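Local coordinates for protein proto-oncogene vav (Homo sapiens, PDB 6NEW) that probably acts as a guanine nucleotide exchange factor that activates Rac-type GTPases, using adjoining RhoGEF, PH and zinc-binding C1 domains, at residues M35-Y38 and D39-C42; V174-Q177 and R178-Y182; K338-W341 and M342-E346. All blocks are in the same frame, centred on the assembly; numbering follows the deposited sequence.

Contact 1 of 3, residues M35-Y38 and D39-C42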
ATOM      1  N   MET A  35     -10.655  37.966   3.415  1.00 78.34           N
ATOM      2  CA  MET A  35     -10.542  37.756   1.964  1.00 75.75           C
ATOM      3  C   MET A  35     -11.807  37.014   1.487  1.00 75.68           C
ATOM      4  O   MET A  35     -12.279  36.122   2.190  1.00 73.80           O
ATOM      5  CB  MET A  35      -9.260  36.960   1.640  1.00 76.59           C
ATOM      6  CG  MET A  35      -9.020  36.749   0.164  1.00 78.78           C
ATOM      7  SD  MET A  35      -7.518  35.834  -0.216  1.00 80.73           S
ATOM      8  CE  MET A  35      -6.345  37.154  -0.251  1.00 80.07           C
ATOM      9  N   THR A  36     -12.360  37.386   0.320  1.00 71.47           N
ATOM     10  CA  THR A  36     -13.573  36.760  -0.220  1.00 70.26           C
ATOM     11  C   THR A  36     -13.335  35.314  -0.666  1.00 72.68           C
ATOM     12  O   THR A  36     -12.185  34.899  -0.842  1.00 72.22           O
ATOM     13  CB  THR A  36     -14.203  37.598  -1.358  1.00 81.28           C
ATOM     14  OG1 THR A  36     -13.405  37.506  -2.535  1.00 83.57           O
ATOM     15  CG2 THR A  36     -14.438  39.057  -0.980  1.00 81.07           C
ATOM     16  N   GLU A  37     -14.436  34.557  -0.856  1.00 67.83           N
ATOM     17  CA  GLU A  37     -14.413  33.176  -1.328  1.00 64.95           C
ATOM     18  C   GLU A  37     -13.815  33.102  -2.728  1.00 67.20           C
ATOM     19  O   GLU A  37     -12.984  32.233  -2.962  1.00 64.66           O
ATOM     20  CB  GLU A  37     -15.810  32.536  -1.277  1.00 65.49           C
ATOM     21  CG  GLU A  37     -16.303  32.249   0.130  1.00 73.22           C
ATOM     22  CD  GLU A  37     -15.554  31.154   0.865  1.00 88.94           C
ATOM     23  OE1 GLU A  37     -15.950  29.973   0.729  1.00 90.81           O
ATOM     24  OE2 GLU A  37     -14.585  31.476   1.590  1.00 70.11           O
ATOM     25  N   TYR A  38     -14.180  34.044  -3.629  1.00 65.29           N
ATOM     26  CA  TYR A  38     -13.625  34.104  -4.987  1.00 64.99           C
ATOM     27  C   TYR A  38     -12.119  34.382  -4.925  1.00 67.57           C
ATOM     28  O   TYR A  38     -11.353  33.673  -5.574  1.00 65.49           O
ATOM     29  CB  TYR A  38     -14.355  35.145  -5.868  1.00 68.24           C
ATOM     30  CG  TYR A  38     -13.713  35.379  -7.226  1.00 71.22           C
ATOM     31  CD1 TYR A  38     -13.925  34.497  -8.282  1.00 72.30           C
ATOM     32  CD2 TYR A  38     -12.896  36.484  -7.454  1.00 73.83           C
ATOM     33  CE1 TYR A  38     -13.336  34.705  -9.530  1.00 73.75           C
ATOM     34  CE2 TYR A  38     -12.287  36.692  -8.691  1.00 75.34           C
ATOM     35  CZ  TYR A  38     -12.525  35.811  -9.732  1.00 83.00           C
ATOM     36  OH  TYR A  38     -11.927  36.021 -10.953  1.00 86.31           O
ATOM     37  N   ASP A  39     -11.702  35.381  -4.116  1.00 65.18           N
ATOM     38  CA  ASP A  39     -10.294  35.746  -3.940  1.00 65.31           C
ATOM     39  C   ASP A  39      -9.477  34.594  -3.349  1.00 67.42           C
ATOM     40  O   ASP A  39      -8.355  34.377  -3.798  1.00 67.03           O
ATOM     41  CB  ASP A  39     -10.134  37.037  -3.116  1.00 69.39           C
ATOM     42  CG  ASP A  39     -10.544  38.329  -3.809  1.00 82.04           C
ATOM     43  OD1 ASP A  39     -10.453  38.393  -5.063  1.00 82.69           O
ATOM     44  OD2 ASP A  39     -10.903  39.298  -3.094  1.00 86.30           O
ATOM     45  N   LYS A  40     -10.060  33.831  -2.392  1.00 62.94           N
ATOM     46  CA  LYS A  40      -9.439  32.651  -1.772  1.00 61.31           C
ATOM     47  C   LYS A  40      -9.353  31.511  -2.788  1.00 65.16           C
ATOM     48  O   LYS A  40      -8.347  30.814  -2.824  1.00 64.25           O
ATOM     49  CB  LYS A  40     -10.222  32.191  -0.531  1.00 63.35           C
ATOM     50  CG  LYS A  40      -9.716  32.796   0.765  1.00 79.85           C
ATOM     51  CD  LYS A  40     -10.650  32.492   1.921  1.00 88.84           C
ATOM     52  CE  LYS A  40     -10.224  33.185   3.196  1.00103.62           C
ATOM     53  NZ  LYS A  40     -11.135  32.870   4.328  1.00114.53           N
ATOM     54  N   ARG A  41     -10.401  31.348  -3.619  1.00 62.50           N
ATOM     55  CA  ARG A  41     -10.515  30.345  -4.678  1.00 61.29           C
ATOM     56  C   ARG A  41      -9.471  30.598  -5.767  1.00 65.60           C
ATOM     57  O   ARG A  41      -8.893  29.645  -6.288  1.00 64.36           O
ATOM     58  CB  ARG A  41     -11.952  30.334  -5.246  1.00 62.80           C
ATOM     59  CG  ARG A  41     -12.215  29.385  -6.397  1.00 70.34           C
ATOM     60  CD  ARG A  41     -12.443  30.175  -7.667  1.00 78.46           C
ATOM     61  NE  ARG A  41     -12.509  29.292  -8.823  1.00 83.74           N
ATOM     62  CZ  ARG A  41     -12.563  29.693 -10.085  1.00 93.69           C
ATOM     63  NH1 ARG A  41     -12.534  30.991 -10.374  1.00 77.03           N
ATOM     64  NH2 ARG A  41     -12.613  28.812 -11.067  1.00 80.25           N
ATOM     65  N   CYS A  42      -9.214  31.874  -6.089  1.00 63.98           N
ATOM     66  CA  CYS A  42      -8.217  32.262  -7.086  1.00 64.73           C
ATOM     67  C   CYS A  42      -6.794  32.051  -6.568  1.00 68.05           C
ATOM     68  O   CYS A  42      -5.903  31.732  -7.356  1.00 66.75           O
ATOM     69  CB  CYS A  42      -8.452  33.690  -7.567  1.00 67.58           C
ATOM     70  SG  CYS A  42      -9.912  33.871  -8.626  1.00 71.69           S
TER

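Contact 2 of 3, residues V174-Q177 and R178-Y182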
ATOM      1  N   VAL A 174      11.012  14.359  -2.813  1.00 64.94           N
ATOM      2  CA  VAL A 174      10.053  15.343  -3.328  1.00 63.72           C
ATOM      3  C   VAL A 174       8.897  14.658  -4.120  1.00 64.75           C
ATOM      4  O   VAL A 174       7.747  14.984  -3.808  1.00 63.76           O
ATOM      5  CB  VAL A 174      10.741  16.498  -4.124  1.00 68.91           C
ATOM      6  CG1 VAL A 174       9.721  17.511  -4.642  1.00 68.33           C
ATOM      7  CG2 VAL A 174      11.806  17.195  -3.280  1.00 70.47           C
ATOM      8  N   PRO A 175       9.133  13.723  -5.092  1.00 59.74           N
ATOM      9  CA  PRO A 175       8.001  13.131  -5.834  1.00 58.74           C
ATOM     10  C   PRO A 175       6.950  12.390  -4.997  1.00 64.44           C
ATOM     11  O   PRO A 175       5.772  12.434  -5.360  1.00 63.10           O
ATOM     12  CB  PRO A 175       8.682  12.202  -6.844  1.00 60.05           C
ATOM     13  CG  PRO A 175      10.042  12.746  -6.997  1.00 65.30           C
ATOM     14  CD  PRO A 175      10.411  13.210  -5.621  1.00 61.19           C
ATOM     15  N   MET A 176       7.353  11.732  -3.881  1.00 63.17           N
ATOM     16  CA  MET A 176       6.407  11.038  -2.998  1.00 62.69           C
ATOM     17  C   MET A 176       5.498  12.080  -2.351  1.00 64.83           C
ATOM     18  O   MET A 176       4.277  11.916  -2.357  1.00 64.19           O
ATOM     19  CB  MET A 176       7.109  10.177  -1.915  1.00 66.06           C
ATOM     20  CG  MET A 176       6.125   9.268  -1.135  1.00 69.97           C
ATOM     21  SD  MET A 176       6.606   8.700   0.529  1.00 75.79           S
ATOM     22  CE  MET A 176       6.333  10.225   1.487  1.00 73.97           C
ATOM     23  N   GLN A 177       6.097  13.173  -1.851  1.00 60.35           N
ATOM     24  CA  GLN A 177       5.383  14.264  -1.201  1.00 59.64           C
ATOM     25  C   GLN A 177       4.420  14.992  -2.132  1.00 59.25           C
ATOM     26  O   GLN A 177       3.334  15.343  -1.686  1.00 57.58           O
ATOM     27  CB  GLN A 177       6.351  15.230  -0.519  1.00 62.91           C
ATOM     28  CG  GLN A 177       6.954  14.620   0.725  1.00 79.33           C
ATOM     29  CD  GLN A 177       8.049  15.449   1.280  1.00105.92           C
ATOM     30  OE1 GLN A 177       7.876  16.019   2.330  1.00104.43           O
ATOM     31  NE2 GLN A 177       9.186  15.527   0.599  1.00 98.78           N
ATOM     32  N   ARG A 178       4.780  15.158  -3.422  1.00 53.45           N
ATOM     33  CA  ARG A 178       3.930  15.829  -4.406  1.00 51.57           C
ATOM     34  C   ARG A 178       2.627  15.085  -4.703  1.00 52.25           C
ATOM     35  O   ARG A 178       1.556  15.696  -4.599  1.00 51.72           O
ATOM     36  CB  ARG A 178       4.691  16.148  -5.708  1.00 47.80           C
ATOM     37  CG  ARG A 178       3.863  16.903  -6.753  1.00 50.75           C
ATOM     38  CD  ARG A 178       3.628  18.359  -6.368  1.00 50.60           C
ATOM     39  NE  ARG A 178       2.777  19.047  -7.340  1.00 48.62           N
ATOM     40  CZ  ARG A 178       2.055  20.125  -7.054  1.00 59.30           C
ATOM     41  NH1 ARG A 178       2.058  20.635  -5.833  1.00 46.79           N
ATOM     42  NH2 ARG A 178       1.307  20.688  -7.994  1.00 44.52           N
ATOM     43  N   VAL A 179       2.711  13.786  -5.064  1.00 46.25           N
ATOM     44  CA  VAL A 179       1.538  12.969  -5.397  1.00 44.58           C
ATOM     45  C   VAL A 179       0.552  12.876  -4.212  1.00 47.50           C
ATOM     46  O   VAL A 179      -0.646  12.754  -4.435  1.00 46.00           O
ATOM     47  CB  VAL A 179       1.922  11.585  -5.995  1.00 48.27           C
ATOM     48  CG1 VAL A 179       2.527  10.643  -4.953  1.00 47.50           C
ATOM     49  CG2 VAL A 179       0.751  10.936  -6.731  1.00 47.06           C
ATOM     50  N   LEU A 180       1.059  13.028  -2.975  1.00 44.99           N
ATOM     51  CA  LEU A 180       0.285  12.983  -1.740  1.00 44.38           C
ATOM     52  C   LEU A 180      -0.362  14.333  -1.382  1.00 49.24           C
ATOM     53  O   LEU A 180      -1.186  14.383  -0.466  1.00 49.75           O
ATOM     54  CB  LEU A 180       1.171  12.469  -0.586  1.00 44.70           C
ATOM     55  CG  LEU A 180       1.101  10.968  -0.243  1.00 48.59           C
ATOM     56  CD1 LEU A 180       1.547  10.093  -1.398  1.00 47.67           C
ATOM     57  CD2 LEU A 180       1.952  10.655   0.971  1.00 52.29           C
ATOM     58  N   LYS A 181      -0.013  15.415  -2.113  1.00 46.23           N
ATOM     59  CA  LYS A 181      -0.538  16.763  -1.863  1.00 47.42           C
ATOM     60  C   LYS A 181      -1.721  17.175  -2.746  1.00 50.71           C
ATOM     61  O   LYS A 181      -2.468  18.059  -2.327  1.00 51.91           O
ATOM     62  CB  LYS A 181       0.570  17.839  -1.951  1.00 52.06           C
ATOM     63  CG  LYS A 181       1.726  17.727  -0.945  1.00 71.37           C
ATOM     64  CD  LYS A 181       1.385  17.990   0.520  1.00 82.64           C
ATOM     65  CE  LYS A 181       2.644  17.972   1.354  1.00 89.62           C
ATOM     66  NZ  LYS A 181       2.361  18.176   2.800  1.00 96.14           N
ATOM     67  N   TYR A 182      -1.884  16.583  -3.954  1.00 44.59           N
ATOM     68  CA  TYR A 182      -2.977  16.937  -4.867  1.00 43.23           C
ATOM     69  C   TYR A 182      -4.345  16.949  -4.230  1.00 44.84           C
ATOM     70  O   TYR A 182      -5.089  17.907  -4.443  1.00 44.44           O
ATOM     71  CB  TYR A 182      -2.993  16.075  -6.121  1.00 43.55           C
ATOM     72  CG  TYR A 182      -1.789  16.303  -7.003  1.00 45.11           C
ATOM     73  CD1 TYR A 182      -1.526  17.559  -7.551  1.00 48.20           C
ATOM     74  CD2 TYR A 182      -0.902  15.271  -7.279  1.00 44.88           C
ATOM     75  CE1 TYR A 182      -0.406  17.774  -8.348  1.00 50.28           C
ATOM     76  CE2 TYR A 182       0.221  15.475  -8.070  1.00 46.30           C
ATOM     77  CZ  TYR A 182       0.463  16.726  -8.608  1.00 54.30           C
ATOM     78  OH  TYR A 182       1.582  16.905  -9.378  1.00 51.93           O
TER

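Contact 3 of 3, residues K338-W341 and M342-E346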
ATOM      1  N   LYS A 338      -3.401 -14.429  24.418  1.00 34.34           N
ATOM      2  CA  LYS A 338      -4.569 -15.233  24.055  1.00 32.23           C
ATOM      3  C   LYS A 338      -5.577 -14.339  23.368  1.00 33.38           C
ATOM      4  O   LYS A 338      -5.988 -14.643  22.248  1.00 31.49           O
ATOM      5  CB  LYS A 338      -5.206 -15.886  25.297  1.00 34.96           C
ATOM      6  CG  LYS A 338      -6.479 -16.663  24.947  1.00 34.83           C
ATOM      7  CD  LYS A 338      -7.346 -16.868  26.151  1.00 42.80           C
ATOM      8  CE  LYS A 338      -8.783 -16.816  25.771  1.00 33.94           C
ATOM      9  NZ  LYS A 338      -9.622 -17.404  26.830  1.00 48.55           N
ATOM     10  N   LYS A 339      -5.920 -13.209  24.023  1.00 29.99           N
ATOM     11  CA  LYS A 339      -6.855 -12.207  23.533  1.00 29.99           C
ATOM     12  C   LYS A 339      -6.416 -11.673  22.164  1.00 32.57           C
ATOM     13  O   LYS A 339      -7.249 -11.551  21.276  1.00 31.74           O
ATOM     14  CB  LYS A 339      -7.010 -11.058  24.558  1.00 34.95           C
ATOM     15  CG  LYS A 339      -8.299 -10.239  24.391  1.00 56.35           C
ATOM     16  CD  LYS A 339      -8.191  -8.842  24.999  1.00 67.46           C
ATOM     17  CE  LYS A 339      -9.462  -8.049  24.806  1.00 75.05           C
ATOM     18  NZ  LYS A 339      -9.245  -6.595  25.016  1.00 83.12           N
ATOM     19  N   LYS A 340      -5.097 -11.390  21.999  1.00 29.63           N
ATOM     20  CA  LYS A 340      -4.497 -10.886  20.774  1.00 27.75           C
ATOM     21  C   LYS A 340      -4.546 -11.915  19.621  1.00 29.68           C
ATOM     22  O   LYS A 340      -4.907 -11.536  18.509  1.00 29.31           O
ATOM     23  CB  LYS A 340      -3.067 -10.372  21.033  1.00 30.69           C
ATOM     24  CG  LYS A 340      -2.356  -9.786  19.806  1.00 31.64           C
ATOM     25  CD  LYS A 340      -2.805  -8.376  19.368  1.00 35.07           C
ATOM     26  CE  LYS A 340      -2.200  -8.082  18.011  1.00 41.39           C
ATOM     27  NZ  LYS A 340      -1.894  -6.644  17.824  1.00 41.66           N
ATOM     28  N   TRP A 341      -4.208 -13.188  19.888  1.00 24.39           N
ATOM     29  CA  TRP A 341      -4.232 -14.242  18.879  1.00 23.20           C
ATOM     30  C   TRP A 341      -5.659 -14.523  18.379  1.00 29.06           C
ATOM     31  O   TRP A 341      -5.870 -14.696  17.174  1.00 27.58           O
ATOM     32  CB  TRP A 341      -3.587 -15.526  19.413  1.00 21.74           C
ATOM     33  CG  TRP A 341      -2.106 -15.566  19.255  1.00 23.19           C
ATOM     34  CD1 TRP A 341      -1.175 -15.062  20.119  1.00 27.57           C
ATOM     35  CD2 TRP A 341      -1.374 -16.172  18.180  1.00 22.04           C
ATOM     36  NE1 TRP A 341       0.093 -15.346  19.666  1.00 27.47           N
ATOM     37  CE2 TRP A 341       0.002 -16.039  18.481  1.00 27.51           C
ATOM     38  CE3 TRP A 341      -1.748 -16.828  16.997  1.00 22.22           C
ATOM     39  CZ2 TRP A 341       1.006 -16.530  17.636  1.00 26.19           C
ATOM     40  CZ3 TRP A 341      -0.756 -17.319  16.161  1.00 23.71           C
ATOM     41  CH2 TRP A 341       0.605 -17.162  16.478  1.00 25.26           C
ATOM     42  N   MET A 342      -6.625 -14.550  19.316  1.00 29.61           N
ATOM     43  CA  MET A 342      -8.049 -14.762  19.092  1.00 31.07           C
ATOM     44  C   MET A 342      -8.603 -13.710  18.147  1.00 33.10           C
ATOM     45  O   MET A 342      -9.323 -14.043  17.204  1.00 32.28           O
ATOM     46  CB  MET A 342      -8.783 -14.669  20.431  1.00 36.20           C
ATOM     47  CG  MET A 342     -10.276 -14.867  20.310  1.00 43.05           C
ATOM     48  SD  MET A 342     -10.660 -16.578  20.652  1.00 50.48           S
ATOM     49  CE  MET A 342     -10.489 -16.511  22.403  1.00 48.58           C
ATOM     50  N   GLU A 343      -8.290 -12.440  18.434  1.00 28.52           N
ATOM     51  CA  GLU A 343      -8.684 -11.278  17.649  1.00 27.91           C
ATOM     52  C   GLU A 343      -8.091 -11.398  16.209  1.00 29.69           C
ATOM     53  O   GLU A 343      -8.785 -11.103  15.236  1.00 28.96           O
ATOM     54  CB  GLU A 343      -8.199 -10.020  18.372  1.00 30.46           C
ATOM     55  CG  GLU A 343      -8.531  -8.680  17.732  1.00 44.84           C
ATOM     56  CD  GLU A 343      -7.598  -7.581  18.216  1.00 79.65           C
ATOM     57  OE1 GLU A 343      -6.724  -7.150  17.427  1.00 61.58           O
ATOM     58  OE2 GLU A 343      -7.676  -7.225  19.417  1.00 87.27           O
ATOM     59  N   GLN A 344      -6.848 -11.894  16.085  1.00 25.10           N
ATOM     60  CA  GLN A 344      -6.210 -12.091  14.787  1.00 24.54           C
ATOM     61  C   GLN A 344      -6.814 -13.255  13.981  1.00 28.57           C
ATOM     62  O   GLN A 344      -6.859 -13.157  12.754  1.00 26.60           O
ATOM     63  CB  GLN A 344      -4.694 -12.225  14.923  1.00 25.47           C
ATOM     64  CG  GLN A 344      -4.006 -10.947  15.453  1.00 24.82           C
ATOM     65  CD  GLN A 344      -4.124  -9.768  14.545  1.00 34.17           C
ATOM     66  OE1 GLN A 344      -3.820  -9.834  13.356  1.00 34.52           O
ATOM     67  NE2 GLN A 344      -4.588  -8.666  15.078  1.00 28.02           N
ATOM     68  N   PHE A 345      -7.302 -14.333  14.659  1.00 24.66           N
ATOM     69  CA  PHE A 345      -7.966 -15.467  13.988  1.00 23.03           C
ATOM     70  C   PHE A 345      -9.324 -15.000  13.427  1.00 26.39           C
ATOM     71  O   PHE A 345      -9.697 -15.366  12.311  1.00 25.90           O
ATOM     72  CB  PHE A 345      -8.183 -16.636  14.956  1.00 23.50           C
ATOM     73  CG  PHE A 345      -7.087 -17.670  14.993  1.00 23.03           C
ATOM     74  CD1 PHE A 345      -7.066 -18.716  14.084  1.00 24.18           C
ATOM     75  CD2 PHE A 345      -6.115 -17.636  15.981  1.00 25.38           C
ATOM     76  CE1 PHE A 345      -6.059 -19.678  14.126  1.00 24.50           C
ATOM     77  CE2 PHE A 345      -5.117 -18.609  16.032  1.00 27.63           C
ATOM     78  CZ  PHE A 345      -5.100 -19.623  15.100  1.00 24.48           C
ATOM     79  N   GLU A 346     -10.033 -14.161  14.201  1.00 21.33           N
ATOM     80  CA  GLU A 346     -11.309 -13.575  13.803  1.00 22.33           C
ATOM     81  C   GLU A 346     -11.125 -12.682  12.581  1.00 26.18           C
ATOM     82  O   GLU A 346     -11.882 -12.810  11.626  1.00 23.67           O
ATOM     83  CB  GLU A 346     -11.956 -12.799  14.960  1.00 25.42           C
ATOM     84  CG  GLU A 346     -12.533 -13.717  16.038  1.00 40.80           C
ATOM     85  CD  GLU A 346     -12.817 -13.104  17.401  1.00 72.52           C
ATOM     86  OE1 GLU A 346     -12.395 -11.950  17.649  1.00 75.95           O
ATOM     87  OE2 GLU A 346     -13.449 -13.794  18.235  1.00 65.32           O
TER
HETATM   88  O   HOH W   1      -4.366  -5.417  18.133  1.00 80.89           O

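Contact 1 of 3, residues M35-Y38 and D39-C42
The carbonyl oxygen of T36 accepts the backbone N of K40 at 2.8 Å (N-H...O 152°), and the lysine CB and CG lie against that same oxygen. At T36 the hydroxyl serves the next amide back: OG1 takes the N-H of D39 at 3.1 Å, with the carboxylate of D39 close by. T36 is thus the N-cap of helix 37-71, its OG1 satisfying an amide that has no preceding turn to bond to. M35 reaches out extended, CG anti to the backbone N (chi1 -177°), and lays CG 3.5 Å from CB of D39 and SD 3.9 Å from CG of K40. OE2 of E37 lies 4.6 Å from NZ of K40 without touching it. With an alanine in place of K40, CG to NZ are gone, which is likely to leave M35 SD without its partner and E37 without that nearby positive charge, while the backbone bond to T36 O stays. One turn on, Y38 and C42 form a sulfur-aromatic contact. With CG of Y38 anti to the backbone N (chi1 173°), the ring comes under SG of C42, which sits over one face at 3.6 Å from the centroid. R41 brings NH1 obliquely to the Y38 ring, while its NH2 makes a salt bridge to E198.

Contact 2 of 3, residues V174-Q177 and R178-Y182
R178 and V174 meet first through their backbones, the N-H of R178 reaching V174 O at 3.0 Å. From there the arginine side chain can be followed outward. CB of R178 lies 3.8 Å from V174 O, so the same carbonyl borders the root of the chain. A bend at chi2 (73°) then turns the chain toward Y182, one turn on: CG of R178 passes 3.5 Å from Y182 OH, CD of R178 is 3.9 Å from Y182 OH, and NE gives that hydroxyl a weak hydrogen bond. CD1 of Y182 lies over one face of the guanidinium, towards its rim, while the backbone oxygen of R178 stands over one face of the tyrosine ring. At the tip, NH2 forms a salt bridge with E52, which also takes a hydrogen bond from Y182, and NH1 bonds to Y20 OH.

These residues belong to the short helix 174-179 of the RhoGEF domain, where the other bonds of the turn are slacker. V179 N to P175 O and L180 N to M176 O are both weak. M176 O is hemmed in by carbon as well, with V179 CG1 and L180 CD1 each 3.4 Å away, and CE of M176 approaches CD2 of L180 more loosely, at 4.4 Å. K181 lays CG against Q177 O at 3.0 Å, and the amide of Q177 turns back to M173 O.

With NH1 and NH2 bonded and NE weakly so, the buried guanidinium is probably restrained in its rotation; the E52 carboxylate probably offsets its charge, and the bond to Y20 joins helix 19-23 to this turn.

Contact 3 of 3, residues K338-W341 and M342-E346
K338 and M342 run side by side on helix 335-352, the C-terminal helix that caps one end of the PH-domain beta-sandwich. The carbonyl of K338 accepts M342 N at 3.0 Å. CE of K338 touches CE of M342, 3.8 Å away. NZ continues to a salt bridge with D302 and to the backbone oxygens of D303 and M316, so the buried ammonium has several acceptors. K339 contributes mainly its carbonyl, which accepts E343 N and borders CB of M342. K340 points along the exposed side: a water accepts from NZ at 2.8 Å and donates to OE1 of E343, joining two charged atoms that do not meet directly. The K340 carbonyl takes Q344 N, with CG of Q344 3.2 Å from K340 O. W341 turns its indole into the domain, where it stacks with F332 and also packs against I251 and L272. F345 approaches beside it, its CE2 lying near the indole plane at the edge, 3.9 Å from CE3 of W341, while F317 meets the phenyl ring at a steep angle. W341 O does double duty: it accepts F345 N at 2.9 Å, and CD2 of F345 brings the ring edge to 3.2 Å from that oxygen.

The three contacts come in series along the chain: a helix start, a short helix and its end, and the middle of a helix. Contacts 1 and 2 belong to the helical RhoGEF part, their centres 25 Å apart and nearest atoms about 12 Å. They share two helices of one bundle: contact 1 starts helix 37-71, which contact 2 meets through Y55 and E52, and both reach helix 196-235, contact 1 through E198. That helix leads on along the chain to the PH strands. Contact 3 alone lies apart, in the PH domain, its centre 37 Å from that of contact 2 across the chain's centre, with 52 Å between the centres of contacts 1 and 3.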